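Local coordinates for protein enoyl-CoA hydratase carB homologue (PDB 5O34) that probably acts as a crotonase-family lyase, related to CarB, in the biosynthesis of the carbapenem antibiotic thienamycin, at residues L131-A136 with A261-I266; A144-Y149 with E168-V173; Y163-E168 with P227-R232. One frame throughout, in Å; residues are numbered along the deposited sequence.

Interaction 1. Residues L131-A136 with A261-I266; sequences LYTTVA and AGLERI
Leu263 reaches from its helix onto Tyr132 and Thr133, and most of the contact is this apolar packing. Its two methyls divide the work. Leu263 CD1 sits 3.6 Å from Tyr132 O and 3.9 Å from Tyr132 CB, with Ala136 CB, one turn on, at a looser 4.4 Å. Leu263 CD2 lies by Tyr132 CB and approaches the ring obliquely. With CG of Leu263 anti to its own carbonyl carbon (chi1 -70°), both methyls are carried out to Tyr132. The tyrosine ring itself leads away from the partner helix, to an edge-to-face meeting with Phe185.

Thr133 makes the second apolar touch, its CG2 resting 3.9 Å from Leu263 CB. The same methyl marks the edge of the contact, where Glu264, bent at chi2, comes across it at about a right angle and brings OE1 to 3.5 Å of Thr133 CG2. The polar ends turn to their own helices: Thr133 OG1 is hydrogen-bonded to Thr129 O, and Glu264 OE2 makes a salt bridge to Arg267.

The two helical segments run nearly antiparallel, at 173°, with axes 9.4 Å apart. Helix 184-194 packs on both, touching Tyr132 and Leu263, while helix 71-86 covers another side of helix 120-137 through Leu131 and Thr134.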
ATOM      1  N   LEU A 131      17.582  -1.213  16.022  1.00 45.45           N
ATOM      2  CA  LEU A 131      17.411   0.209  15.733  1.00 45.19           C
ATOM      3  C   LEU A 131      16.083   0.457  15.008  1.00 48.45           C
ATOM      4  O   LEU A 131      15.297   1.281  15.478  1.00 47.68           O
ATOM      5  CB  LEU A 131      18.608   0.801  14.951  1.00 45.21           C
ATOM      6  CG  LEU A 131      18.463   2.260  14.441  1.00 49.63           C
ATOM      7  CD1 LEU A 131      18.211   3.236  15.572  1.00 49.41           C
ATOM      8  CD2 LEU A 131      19.670   2.684  13.640  1.00 51.21           C
ATOM      9  N   TYR A 132      15.805  -0.284  13.905  1.00 44.13           N
ATOM     10  CA  TYR A 132      14.554  -0.105  13.153  1.00 43.84           C
ATOM     11  C   TYR A 132      13.320  -0.409  14.001  1.00 49.29           C
ATOM     12  O   TYR A 132      12.342   0.342  13.933  1.00 48.41           O
ATOM     13  CB  TYR A 132      14.535  -0.920  11.850  1.00 44.17           C
ATOM     14  CG  TYR A 132      15.666  -0.637  10.883  1.00 44.02           C
ATOM     15  CD1 TYR A 132      16.321   0.598  10.875  1.00 46.16           C
ATOM     16  CD2 TYR A 132      16.030  -1.569   9.920  1.00 43.69           C
ATOM     17  CE1 TYR A 132      17.345   0.872   9.967  1.00 44.33           C
ATOM     18  CE2 TYR A 132      17.030  -1.294   8.987  1.00 44.10           C
ATOM     19  CZ  TYR A 132      17.698  -0.081   9.031  1.00 48.62           C
ATOM     20  OH  TYR A 132      18.726   0.165   8.161  1.00 51.72           O
ATOM     21  N   THR A 133      13.380  -1.476  14.832  1.00 46.89           N
ATOM     22  CA  THR A 133      12.258  -1.848  15.698  1.00 46.77           C
ATOM     23  C   THR A 133      12.003  -0.823  16.790  1.00 52.99           C
ATOM     24  O   THR A 133      10.832  -0.549  17.055  1.00 53.44           O
ATOM     25  CB  THR A 133      12.368  -3.278  16.268  1.00 49.76           C
ATOM     26  OG1 THR A 133      13.633  -3.472  16.907  1.00 50.97           O
ATOM     27  CG2 THR A 133      12.130  -4.357  15.207  1.00 43.20           C
ATOM     28  N   THR A 134      13.063  -0.226  17.399  1.00 50.75           N
ATOM     29  CA  THR A 134      12.875   0.755  18.483  1.00 50.67           C
ATOM     30  C   THR A 134      12.301   2.083  17.920  1.00 53.74           C
ATOM     31  O   THR A 134      11.276   2.545  18.428  1.00 54.12           O
ATOM     32  CB  THR A 134      14.139   0.912  19.378  1.00 64.28           C
ATOM     33  OG1 THR A 134      13.797   1.637  20.558  1.00 68.23           O
ATOM     34  CG2 THR A 134      15.277   1.640  18.696  1.00 66.93           C
ATOM     35  N   VAL A 135      12.900   2.641  16.841  1.00 49.48           N
ATOM     36  CA  VAL A 135      12.435   3.881  16.196  1.00 49.16           C
ATOM     37  C   VAL A 135      10.926   3.790  15.867  1.00 53.60           C
ATOM     38  O   VAL A 135      10.194   4.753  16.094  1.00 53.62           O
ATOM     39  CB  VAL A 135      13.291   4.253  14.950  1.00 52.73           C
ATOM     40  CG1 VAL A 135      12.710   5.455  14.198  1.00 52.36           C
ATOM     41  CG2 VAL A 135      14.738   4.533  15.347  1.00 52.29           C
ATOM     42  N   ALA A 136      10.472   2.616  15.386  1.00 49.21           N
ATOM     43  CA  ALA A 136       9.079   2.339  15.031  1.00 48.57           C
ATOM     44  C   ALA A 136       8.198   1.915  16.219  1.00 52.48           C
ATOM     45  O   ALA A 136       6.981   2.122  16.164  1.00 50.71           O
ATOM     46  CB  ALA A 136       9.028   1.278  13.942  1.00 49.16           C
ATOM     47  N   ALA A 261       6.313  -5.835  13.623  1.00 46.49           N
ATOM     48  CA  ALA A 261       6.263  -7.298  13.459  1.00 46.49           C
ATOM     49  C   ALA A 261       6.936  -7.720  12.141  1.00 50.39           C
ATOM     50  O   ALA A 261       7.632  -8.738  12.098  1.00 49.58           O
ATOM     51  CB  ALA A 261       4.819  -7.780  13.489  1.00 46.96           C
ATOM     52  N   GLY A 262       6.742  -6.901  11.104  1.00 46.34           N
ATOM     53  CA  GLY A 262       7.321  -7.102   9.788  1.00 46.00           C
ATOM     54  C   GLY A 262       8.832  -7.054   9.817  1.00 51.15           C
ATOM     55  O   GLY A 262       9.484  -7.920   9.232  1.00 51.34           O
ATOM     56  N   LEU A 263       9.390  -6.042  10.528  1.00 47.43           N
ATOM     57  CA  LEU A 263      10.828  -5.834  10.720  1.00 46.06           C
ATOM     58  C   LEU A 263      11.447  -6.987  11.501  1.00 50.97           C
ATOM     59  O   LEU A 263      12.567  -7.400  11.176  1.00 51.34           O
ATOM     60  CB  LEU A 263      11.102  -4.505  11.456  1.00 45.54           C
ATOM     61  CG  LEU A 263      10.847  -3.177  10.707  1.00 48.60           C
ATOM     62  CD1 LEU A 263      10.794  -2.030  11.678  1.00 47.51           C
ATOM     63  CD2 LEU A 263      11.907  -2.915   9.648  1.00 49.59           C
ATOM     64  N   GLU A 264      10.726  -7.510  12.527  1.00 47.17           N
ATOM     65  CA  GLU A 264      11.174  -8.635  13.362  1.00 47.08           C
ATOM     66  C   GLU A 264      11.339  -9.949  12.582  1.00 53.35           C
ATOM     67  O   GLU A 264      12.255 -10.718  12.874  1.00 54.03           O
ATOM     68  CB  GLU A 264      10.249  -8.849  14.576  1.00 48.03           C
ATOM     69  CG  GLU A 264      10.402  -7.813  15.683  1.00 58.25           C
ATOM     70  CD  GLU A 264      11.695  -7.765  16.489  1.00 82.63           C
ATOM     71  OE1 GLU A 264      11.745  -6.955  17.445  1.00 80.67           O
ATOM     72  OE2 GLU A 264      12.654  -8.512  16.173  1.00 71.68           O
ATOM     73  N   ARG A 265      10.458 -10.207  11.601  1.00 50.51           N
ATOM     74  CA  ARG A 265      10.542 -11.399  10.758  1.00 51.08           C
ATOM     75  C   ARG A 265      11.739 -11.353   9.798  1.00 56.24           C
ATOM     76  O   ARG A 265      12.245 -12.409   9.419  1.00 57.67           O
ATOM     77  CB  ARG A 265       9.244 -11.597   9.976  1.00 52.50           C
ATOM     78  CG  ARG A 265       8.234 -12.465  10.721  1.00 63.31           C
ATOM     79  CD  ARG A 265       7.030 -12.789   9.867  1.00 69.58           C
ATOM     80  NE  ARG A 265       6.280 -11.580   9.535  1.00 72.25           N
ATOM     81  CZ  ARG A 265       5.243 -11.126  10.227  1.00 77.01           C
ATOM     82  NH1 ARG A 265       4.801 -11.793  11.286  1.00 57.76           N
ATOM     83  NH2 ARG A 265       4.634 -10.007   9.861  1.00 64.26           N
ATOM     84  N   ILE A 266      12.193 -10.138   9.419  1.00 52.46           N
ATOM     85  CA  ILE A 266      13.325  -9.911   8.507  1.00 51.97           C
ATOM     86  C   ILE A 266      14.665 -10.320   9.140  1.00 54.31           C
ATOM     87  O   ILE A 266      15.557 -10.729   8.404  1.00 54.22           O
ATOM     88  CB  ILE A 266      13.380  -8.437   7.937  1.00 54.91           C
ATOM     89  CG1 ILE A 266      12.026  -7.935   7.353  1.00 54.80           C
ATOM     90  CG2 ILE A 266      14.511  -8.227   6.913  1.00 55.76           C
ATOM     91  CD1 ILE A 266      11.227  -8.880   6.443  1.00 62.90           C
TER

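Interaction 2. Residues A144-Y149 with E168-V173; sequences AAIDGY and EQARLV
Ile146, at the end of strand 142-146, meets Ala170 first: its CG2 lies 4.1 Å from Ala170 CB, and the backbone O of Ile146 is also close to that methyl. At Asp147 the chain leaves the strand. Its carbonyl O comes to 3.5 Å from Gln169 CB, while the carboxylate is hydrogen-bonded to Ser167 through OD1.

Gly148 then lies against the backbone of Ala170, and its O receives the cross-segment hydrogen bond from Arg171 N (3.3 Å, 158° at the hydrogen). The N-H arrives from above the carbonyl plane, 62° out of it, and Ala170 CA makes a CH...O contact with Gly148 O at 3.3 Å.

Tyr149 forms a parallel bridge with Arg171, and their side chains run side by side. Arg171 CB stands over the ring face in a CH-pi contact, 4.2 Å from the centroid of the Tyr149 ring, with Val173 CG2 at the ring edge. Beyond the ring, Glu208 draws the two polar ends together by a salt bridge to Arg171 NE and a weak hydrogen bond with Tyr149 OH.

The short parallel pair 149-151/171-173 belongs to the small second sheet, apart from the main six-stranded one, consistent with the crotonase fold of repeated beta-beta-alpha turns.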
ATOM      1  N   ALA A 144      11.711  12.948  10.589  1.00 51.35           N
ATOM      2  CA  ALA A 144      13.009  12.921   9.925  1.00 50.95           C
ATOM      3  C   ALA A 144      13.086  14.164   9.018  1.00 54.55           C
ATOM      4  O   ALA A 144      12.143  14.439   8.277  1.00 53.62           O
ATOM      5  CB  ALA A 144      13.167  11.649   9.112  1.00 51.43           C
ATOM      6  N   ALA A 145      14.166  14.953   9.149  1.00 52.13           N
ATOM      7  CA  ALA A 145      14.388  16.175   8.364  1.00 52.12           C
ATOM      8  C   ALA A 145      15.605  15.950   7.465  1.00 55.48           C
ATOM      9  O   ALA A 145      16.731  15.829   7.945  1.00 53.74           O
ATOM     10  CB  ALA A 145      14.584  17.367   9.283  1.00 52.94           C
ATOM     11  N   ILE A 146      15.337  15.791   6.160  1.00 54.18           N
ATOM     12  CA  ILE A 146      16.304  15.434   5.118  1.00 54.31           C
ATOM     13  C   ILE A 146      16.654  16.648   4.223  1.00 63.78           C
ATOM     14  O   ILE A 146      15.772  17.218   3.578  1.00 63.57           O
ATOM     15  CB  ILE A 146      15.769  14.188   4.335  1.00 55.42           C
ATOM     16  CG1 ILE A 146      15.267  13.088   5.317  1.00 54.02           C
ATOM     17  CG2 ILE A 146      16.822  13.625   3.383  1.00 55.76           C
ATOM     18  CD1 ILE A 146      14.451  11.895   4.720  1.00 53.46           C
ATOM     19  N   ASP A 147      17.935  17.066   4.238  1.00 64.62           N
ATOM     20  CA  ASP A 147      18.454  18.208   3.460  1.00 66.19           C
ATOM     21  C   ASP A 147      19.399  17.778   2.349  1.00 69.64           C
ATOM     22  O   ASP A 147      19.913  18.619   1.606  1.00 71.67           O
ATOM     23  CB  ASP A 147      19.170  19.237   4.361  1.00 69.67           C
ATOM     24  CG  ASP A 147      19.064  20.695   3.897  1.00 86.31           C
ATOM     25  OD1 ASP A 147      18.831  20.930   2.687  1.00 88.38           O
ATOM     26  OD2 ASP A 147      19.213  21.594   4.740  1.00 90.57           O
ATOM     27  N   GLY A 148      19.629  16.482   2.238  1.00 64.11           N
ATOM     28  CA  GLY A 148      20.509  15.955   1.211  1.00 63.21           C
ATOM     29  C   GLY A 148      20.182  14.528   0.870  1.00 67.03           C
ATOM     30  O   GLY A 148      19.022  14.116   0.906  1.00 68.47           O
ATOM     31  N   TYR A 149      21.209  13.774   0.538  1.00 62.90           N
ATOM     32  CA  TYR A 149      21.098  12.369   0.209  1.00 62.78           C
ATOM     33  C   TYR A 149      20.662  11.508   1.410  1.00 64.28           C
ATOM     34  O   TYR A 149      21.127  11.712   2.531  1.00 63.82           O
ATOM     35  CB  TYR A 149      22.434  11.862  -0.327  1.00 64.65           C
ATOM     36  CG  TYR A 149      22.637  12.059  -1.811  1.00 68.87           C
ATOM     37  CD1 TYR A 149      23.191  13.237  -2.309  1.00 71.77           C
ATOM     38  CD2 TYR A 149      22.359  11.035  -2.712  1.00 70.37           C
ATOM     39  CE1 TYR A 149      23.436  13.399  -3.675  1.00 75.04           C
ATOM     40  CE2 TYR A 149      22.613  11.179  -4.075  1.00 72.08           C
ATOM     41  CZ  TYR A 149      23.146  12.365  -4.555  1.00 83.74           C
ATOM     42  OH  TYR A 149      23.380  12.507  -5.905  1.00 84.91           O
ATOM     43  N   GLU A 168      14.241  20.623  -1.078  1.00 64.05           N
ATOM     44  CA  GLU A 168      14.223  20.293  -2.504  1.00 64.32           C
ATOM     45  C   GLU A 168      15.609  19.783  -3.007  1.00 66.62           C
ATOM     46  O   GLU A 168      15.729  19.377  -4.165  1.00 65.74           O
ATOM     47  CB  GLU A 168      13.638  21.431  -3.340  1.00 66.22           C
ATOM     48  CG  GLU A 168      12.114  21.337  -3.409  1.00 80.34           C
ATOM     49  CD  GLU A 168      11.318  22.557  -2.967  1.00110.00           C
ATOM     50  OE1 GLU A 168      10.196  22.373  -2.440  1.00106.41           O
ATOM     51  OE2 GLU A 168      11.793  23.696  -3.181  1.00109.76           O
ATOM     52  N   GLN A 169      16.593  19.683  -2.087  1.00 63.33           N
ATOM     53  CA  GLN A 169      17.940  19.139  -2.312  1.00 63.64           C
ATOM     54  C   GLN A 169      17.972  17.647  -1.921  1.00 65.54           C
ATOM     55  O   GLN A 169      18.963  16.956  -2.198  1.00 64.33           O
ATOM     56  CB  GLN A 169      18.999  19.917  -1.485  1.00 65.77           C
ATOM     57  CG  GLN A 169      19.269  21.354  -1.949  1.00 85.84           C
ATOM     58  CD  GLN A 169      19.786  21.444  -3.368  1.00109.47           C
ATOM     59  OE1 GLN A 169      19.032  21.710  -4.313  1.00103.17           O
ATOM     60  NE2 GLN A 169      21.089  21.246  -3.548  1.00103.65           N
ATOM     61  N   ALA A 170      16.894  17.164  -1.261  1.00 60.85           N
ATOM     62  CA  ALA A 170      16.776  15.773  -0.824  1.00 59.59           C
ATOM     63  C   ALA A 170      16.721  14.838  -2.025  1.00 62.19           C
ATOM     64  O   ALA A 170      15.987  15.089  -2.981  1.00 62.38           O
ATOM     65  CB  ALA A 170      15.551  15.584   0.065  1.00 60.05           C
ATOM     66  N   ARG A 171      17.576  13.809  -2.004  1.00 57.54           N
ATOM     67  CA  ARG A 171      17.665  12.791  -3.047  1.00 56.41           C
ATOM     68  C   ARG A 171      17.665  11.417  -2.365  1.00 56.97           C
ATOM     69  O   ARG A 171      18.459  11.175  -1.459  1.00 55.96           O
ATOM     70  CB  ARG A 171      18.871  13.040  -3.977  1.00 57.16           C
ATOM     71  CG  ARG A 171      18.656  14.281  -4.852  1.00 70.01           C
ATOM     72  CD  ARG A 171      19.788  14.602  -5.810  1.00 84.47           C
ATOM     73  NE  ARG A 171      19.800  13.707  -6.970  1.00 97.32           N
ATOM     74  CZ  ARG A 171      19.063  13.867  -8.069  1.00112.15           C
ATOM     75  NH1 ARG A 171      18.224  14.894  -8.175  1.00100.44           N
ATOM     76  NH2 ARG A 171      19.149  12.996  -9.065  1.00 97.17           N
ATOM     77  N   LEU A 172      16.692  10.564  -2.723  1.00 51.82           N
ATOM     78  CA  LEU A 172      16.484   9.249  -2.093  1.00 50.07           C
ATOM     79  C   LEU A 172      16.954   8.103  -3.003  1.00 53.48           C
ATOM     80  O   LEU A 172      16.633   8.111  -4.190  1.00 53.63           O
ATOM     81  CB  LEU A 172      14.991   9.117  -1.726  1.00 49.41           C
ATOM     82  CG  LEU A 172      14.487   9.756  -0.400  1.00 53.53           C
ATOM     83  CD1 LEU A 172      14.896  11.211  -0.214  1.00 53.51           C
ATOM     84  CD2 LEU A 172      13.002   9.707  -0.319  1.00 54.34           C
ATOM     85  N   VAL A 173      17.764   7.154  -2.468  1.00 48.36           N
ATOM     86  CA  VAL A 173      18.326   6.050  -3.241  1.00 47.40           C
ATOM     87  C   VAL A 173      18.364   4.782  -2.400  1.00 53.31           C
ATOM     88  O   VAL A 173      18.663   4.801  -1.207  1.00 53.00           O
ATOM     89  CB  VAL A 173      19.763   6.357  -3.811  1.00 50.46           C
ATOM     90  CG1 VAL A 173      19.995   5.709  -5.175  1.00 49.67           C
ATOM     91  CG2 VAL A 173      20.068   7.856  -3.866  1.00 50.27           C
TER

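Interaction 3. Residues Y163-E168 with P227-R232; sequences YRLGSE and PRLLDR
Leu165 and Leu229 interlock where helix 229-242 packs against strand 163-167, a strand-on-helix layer of the crotonase fold. The two leucines slide past each other in opposite directions. In Leu165, CG stands anti to the backbone N (chi1 -177°), which carries its branches to the helix. Leu165 CG meets Leu229 CD1 at 3.8 Å, and Leu165 CD2 presses against the first helical turn, 3.4 Å from Leu229 O.

This is the closely packed part. Leu229 CD1 also lies along the strand backbone, 3.6 Å from Leu165 O and 3.8 Å from Ser167 N, so one methyl covers the main chain from Leu165 to Ser167. Gly166, between them, has no side chain and offers its backbone to the same methyl. Val224 of the neighbouring strand 222-224 touches Leu229 as well, which places this leucine over both strands. The aliphatic base of Arg232 belongs to the packed side too, lying across Leu165 at about a right angle.

Packing eases at Ser167 and at the charged end of Arg232. The serine side chain only brushes the helix, with CB 4.3 Å from Leu229 CD2, and its hydroxyl is held by Asp147 and the backbone N of Gln169. Arg232 is partly exposed, and the bend at chi2 (43°) takes its guanidinium off to a salt bridge with Glu222. That glutamate is also hydrogen-bonded to Tyr163 OH, so it ties strand and helix together from the side. The start of the helix faces outward.

The apolar part of Arg232 completes the grip on Leu165, with Arg232 CB 3.8 Å from Leu165 CD2 and Arg232 CG 4.0 Å from Leu165 CD1.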
ATOM      1  N   TYR A 163       7.056  10.960   9.956  1.00 45.76           N
ATOM      2  CA  TYR A 163       6.963  12.091   9.035  1.00 44.78           C
ATOM      3  C   TYR A 163       8.332  12.416   8.486  1.00 49.72           C
ATOM      4  O   TYR A 163       9.251  12.716   9.241  1.00 49.01           O
ATOM      5  CB  TYR A 163       6.351  13.321   9.744  1.00 44.98           C
ATOM      6  CG  TYR A 163       5.619  14.305   8.847  1.00 44.96           C
ATOM      7  CD1 TYR A 163       4.226  14.355   8.820  1.00 46.05           C
ATOM      8  CD2 TYR A 163       6.318  15.251   8.097  1.00 45.05           C
ATOM      9  CE1 TYR A 163       3.547  15.297   8.040  1.00 44.91           C
ATOM     10  CE2 TYR A 163       5.651  16.189   7.308  1.00 45.47           C
ATOM     11  CZ  TYR A 163       4.266  16.212   7.288  1.00 50.87           C
ATOM     12  OH  TYR A 163       3.616  17.146   6.517  1.00 51.61           O
ATOM     13  N   ARG A 164       8.476  12.324   7.166  1.00 47.68           N
ATOM     14  CA  ARG A 164       9.726  12.641   6.495  1.00 47.88           C
ATOM     15  C   ARG A 164       9.568  13.968   5.768  1.00 53.83           C
ATOM     16  O   ARG A 164       8.728  14.111   4.876  1.00 53.82           O
ATOM     17  CB  ARG A 164      10.155  11.508   5.555  1.00 47.01           C
ATOM     18  CG  ARG A 164      10.473  10.217   6.304  1.00 55.52           C
ATOM     19  CD  ARG A 164      10.693   9.038   5.376  1.00 55.16           C
ATOM     20  NE  ARG A 164       9.472   8.615   4.687  1.00 52.01           N
ATOM     21  CZ  ARG A 164       8.542   7.821   5.203  1.00 63.33           C
ATOM     22  NH1 ARG A 164       8.659   7.368   6.447  1.00 55.44           N
ATOM     23  NH2 ARG A 164       7.482   7.479   4.484  1.00 49.63           N
ATOM     24  N   LEU A 165      10.333  14.956   6.213  1.00 52.31           N
ATOM     25  CA  LEU A 165      10.344  16.293   5.651  1.00 52.73           C
ATOM     26  C   LEU A 165      11.618  16.451   4.847  1.00 56.00           C
ATOM     27  O   LEU A 165      12.722  16.282   5.374  1.00 55.07           O
ATOM     28  CB  LEU A 165      10.252  17.319   6.777  1.00 53.60           C
ATOM     29  CG  LEU A 165      10.167  18.792   6.393  1.00 59.92           C
ATOM     30  CD1 LEU A 165       8.865  19.117   5.669  1.00 60.53           C
ATOM     31  CD2 LEU A 165      10.283  19.644   7.616  1.00 62.53           C
ATOM     32  N   GLY A 166      11.448  16.714   3.558  1.00 52.98           N
ATOM     33  CA  GLY A 166      12.574  16.861   2.657  1.00 53.22           C
ATOM     34  C   GLY A 166      12.751  18.267   2.130  1.00 58.87           C
ATOM     35  O   GLY A 166      11.769  18.983   1.909  1.00 58.47           O
ATOM     36  N   SER A 167      14.012  18.670   1.937  1.00 57.27           N
ATOM     37  CA  SER A 167      14.337  19.941   1.301  1.00 58.85           C
ATOM     38  C   SER A 167      14.294  19.615  -0.200  1.00 65.70           C
ATOM     39  O   SER A 167      14.340  18.433  -0.560  1.00 64.63           O
ATOM     40  CB  SER A 167      15.733  20.414   1.700  1.00 61.73           C
ATOM     41  OG  SER A 167      16.763  19.707   1.026  1.00 70.07           O
ATOM     42  N   GLU A 168      14.241  20.623  -1.078  1.00 64.05           N
ATOM     43  CA  GLU A 168      14.223  20.293  -2.504  1.00 64.32           C
ATOM     44  C   GLU A 168      15.609  19.783  -3.007  1.00 66.62           C
ATOM     45  O   GLU A 168      15.729  19.377  -4.165  1.00 65.74           O
ATOM     46  CB  GLU A 168      13.638  21.431  -3.340  1.00 66.22           C
ATOM     47  CG  GLU A 168      12.114  21.337  -3.409  1.00 80.34           C
ATOM     48  CD  GLU A 168      11.318  22.557  -2.967  1.00110.00           C
ATOM     49  OE1 GLU A 168      10.196  22.373  -2.440  1.00106.41           O
ATOM     50  OE2 GLU A 168      11.793  23.696  -3.181  1.00109.76           O
ATOM     51  N   PRO A 227      16.232  26.668   2.833  1.00 69.94           N
ATOM     52  CA  PRO A 227      16.338  27.612   3.969  1.00 69.85           C
ATOM     53  C   PRO A 227      15.276  27.495   5.081  1.00 71.92           C
ATOM     54  O   PRO A 227      15.496  28.006   6.185  1.00 72.28           O
ATOM     55  CB  PRO A 227      16.271  28.988   3.283  1.00 71.64           C
ATOM     56  CG  PRO A 227      15.505  28.736   2.001  1.00 75.67           C
ATOM     57  CD  PRO A 227      16.079  27.411   1.562  1.00 71.33           C
ATOM     58  N   ARG A 228      14.154  26.811   4.819  1.00 65.92           N
ATOM     59  CA  ARG A 228      13.064  26.672   5.792  1.00 65.23           C
ATOM     60  C   ARG A 228      12.900  25.229   6.350  1.00 64.54           C
ATOM     61  O   ARG A 228      11.959  24.985   7.116  1.00 63.51           O
ATOM     62  CB  ARG A 228      11.757  27.169   5.140  1.00 67.99           C
ATOM     63  CG  ARG A 228      10.676  27.654   6.098  1.00 83.24           C
ATOM     64  CD  ARG A 228       9.342  27.678   5.375  1.00 99.54           C
ATOM     65  NE  ARG A 228       8.216  27.877   6.290  1.00114.97           N
ATOM     66  CZ  ARG A 228       6.961  28.086   5.900  1.00131.21           C
ATOM     67  NH1 ARG A 228       6.659  28.134   4.606  1.00120.87           N
ATOM     68  NH2 ARG A 228       6.001  28.259   6.799  1.00118.47           N
ATOM     69  N   LEU A 229      13.813  24.292   5.990  1.00 58.72           N
ATOM     70  CA  LEU A 229      13.738  22.877   6.405  1.00 58.44           C
ATOM     71  C   LEU A 229      13.606  22.658   7.933  1.00 62.14           C
ATOM     72  O   LEU A 229      12.603  22.075   8.365  1.00 61.57           O
ATOM     73  CB  LEU A 229      14.891  22.014   5.838  1.00 58.36           C
ATOM     74  CG  LEU A 229      14.851  20.517   6.246  1.00 62.77           C
ATOM     75  CD1 LEU A 229      13.699  19.771   5.582  1.00 62.49           C
ATOM     76  CD2 LEU A 229      16.136  19.831   5.938  1.00 64.11           C
ATOM     77  N   LEU A 230      14.600  23.110   8.737  1.00 58.46           N
ATOM     78  CA  LEU A 230      14.562  22.947  10.194  1.00 57.90           C
ATOM     79  C   LEU A 230      13.410  23.743  10.828  1.00 62.16           C
ATOM     80  O   LEU A 230      12.769  23.233  11.742  1.00 62.30           O
ATOM     81  CB  LEU A 230      15.923  23.252  10.829  1.00 57.76           C
ATOM     82  CG  LEU A 230      16.153  22.847  12.294  1.00 62.59           C
ATOM     83  CD1 LEU A 230      16.133  21.329  12.472  1.00 63.48           C
ATOM     84  CD2 LEU A 230      17.485  23.364  12.776  1.00 63.77           C
ATOM     85  N   ASP A 231      13.091  24.931  10.282  1.00 59.21           N
ATOM     86  CA  ASP A 231      11.970  25.776  10.725  1.00 59.80           C
ATOM     87  C   ASP A 231      10.643  25.046  10.643  1.00 60.96           C
ATOM     88  O   ASP A 231       9.853  25.080  11.593  1.00 60.27           O
ATOM     89  CB  ASP A 231      11.897  27.056   9.877  1.00 62.87           C
ATOM     90  CG  ASP A 231      13.030  27.998  10.166  1.00 85.64           C
ATOM     91  OD1 ASP A 231      13.616  27.890  11.251  1.00 90.73           O
ATOM     92  OD2 ASP A 231      13.283  28.894   9.335  1.00 93.76           O
ATOM     93  N   ARG A 232      10.398  24.402   9.493  1.00 56.40           N
ATOM     94  CA  ARG A 232       9.190  23.625   9.251  1.00 55.19           C
ATOM     95  C   ARG A 232       9.188  22.388  10.168  1.00 55.20           C
ATOM     96  O   ARG A 232       8.172  22.111  10.805  1.00 53.65           O
ATOM     97  CB  ARG A 232       9.077  23.282   7.750  1.00 55.57           C
ATOM     98  CG  ARG A 232       7.777  22.610   7.304  1.00 58.98           C
ATOM     99  CD  ARG A 232       6.498  23.185   7.886  1.00 57.22           C
ATOM    100  NE  ARG A 232       5.424  22.195   7.805  1.00 59.11           N
ATOM    101  CZ  ARG A 232       4.365  22.155   8.606  1.00 72.98           C
ATOM    102  NH1 ARG A 232       4.223  23.050   9.578  1.00 63.54           N
ATOM    103  NH2 ARG A 232       3.444  21.215   8.448  1.00 60.44           N
TER

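In the fold
Interactions 2 and 3 are neighbours, their centres 9 Å apart; the centre of interaction 1 lies 23 and 26 Å from theirs, across the centre of the chain. Strands 142-146 and 163-167 are adjacent inner strands of the six-stranded sheet, where a probable backbone hydrogen bond, Ile146 N to Leu165 O (2.8 Å), joins interactions 2 and 3 directly. Glu168 belongs to both, and Leu229 packs on Asp147. Along the chain the segments of 2 and 3 alternate, and both contacts fall between the two halves of interaction 1. Helix 120-137 is followed by strand 142-146, so one run of chain connects the helix pair on one side of the chain's centre with the sheet contacts on the other.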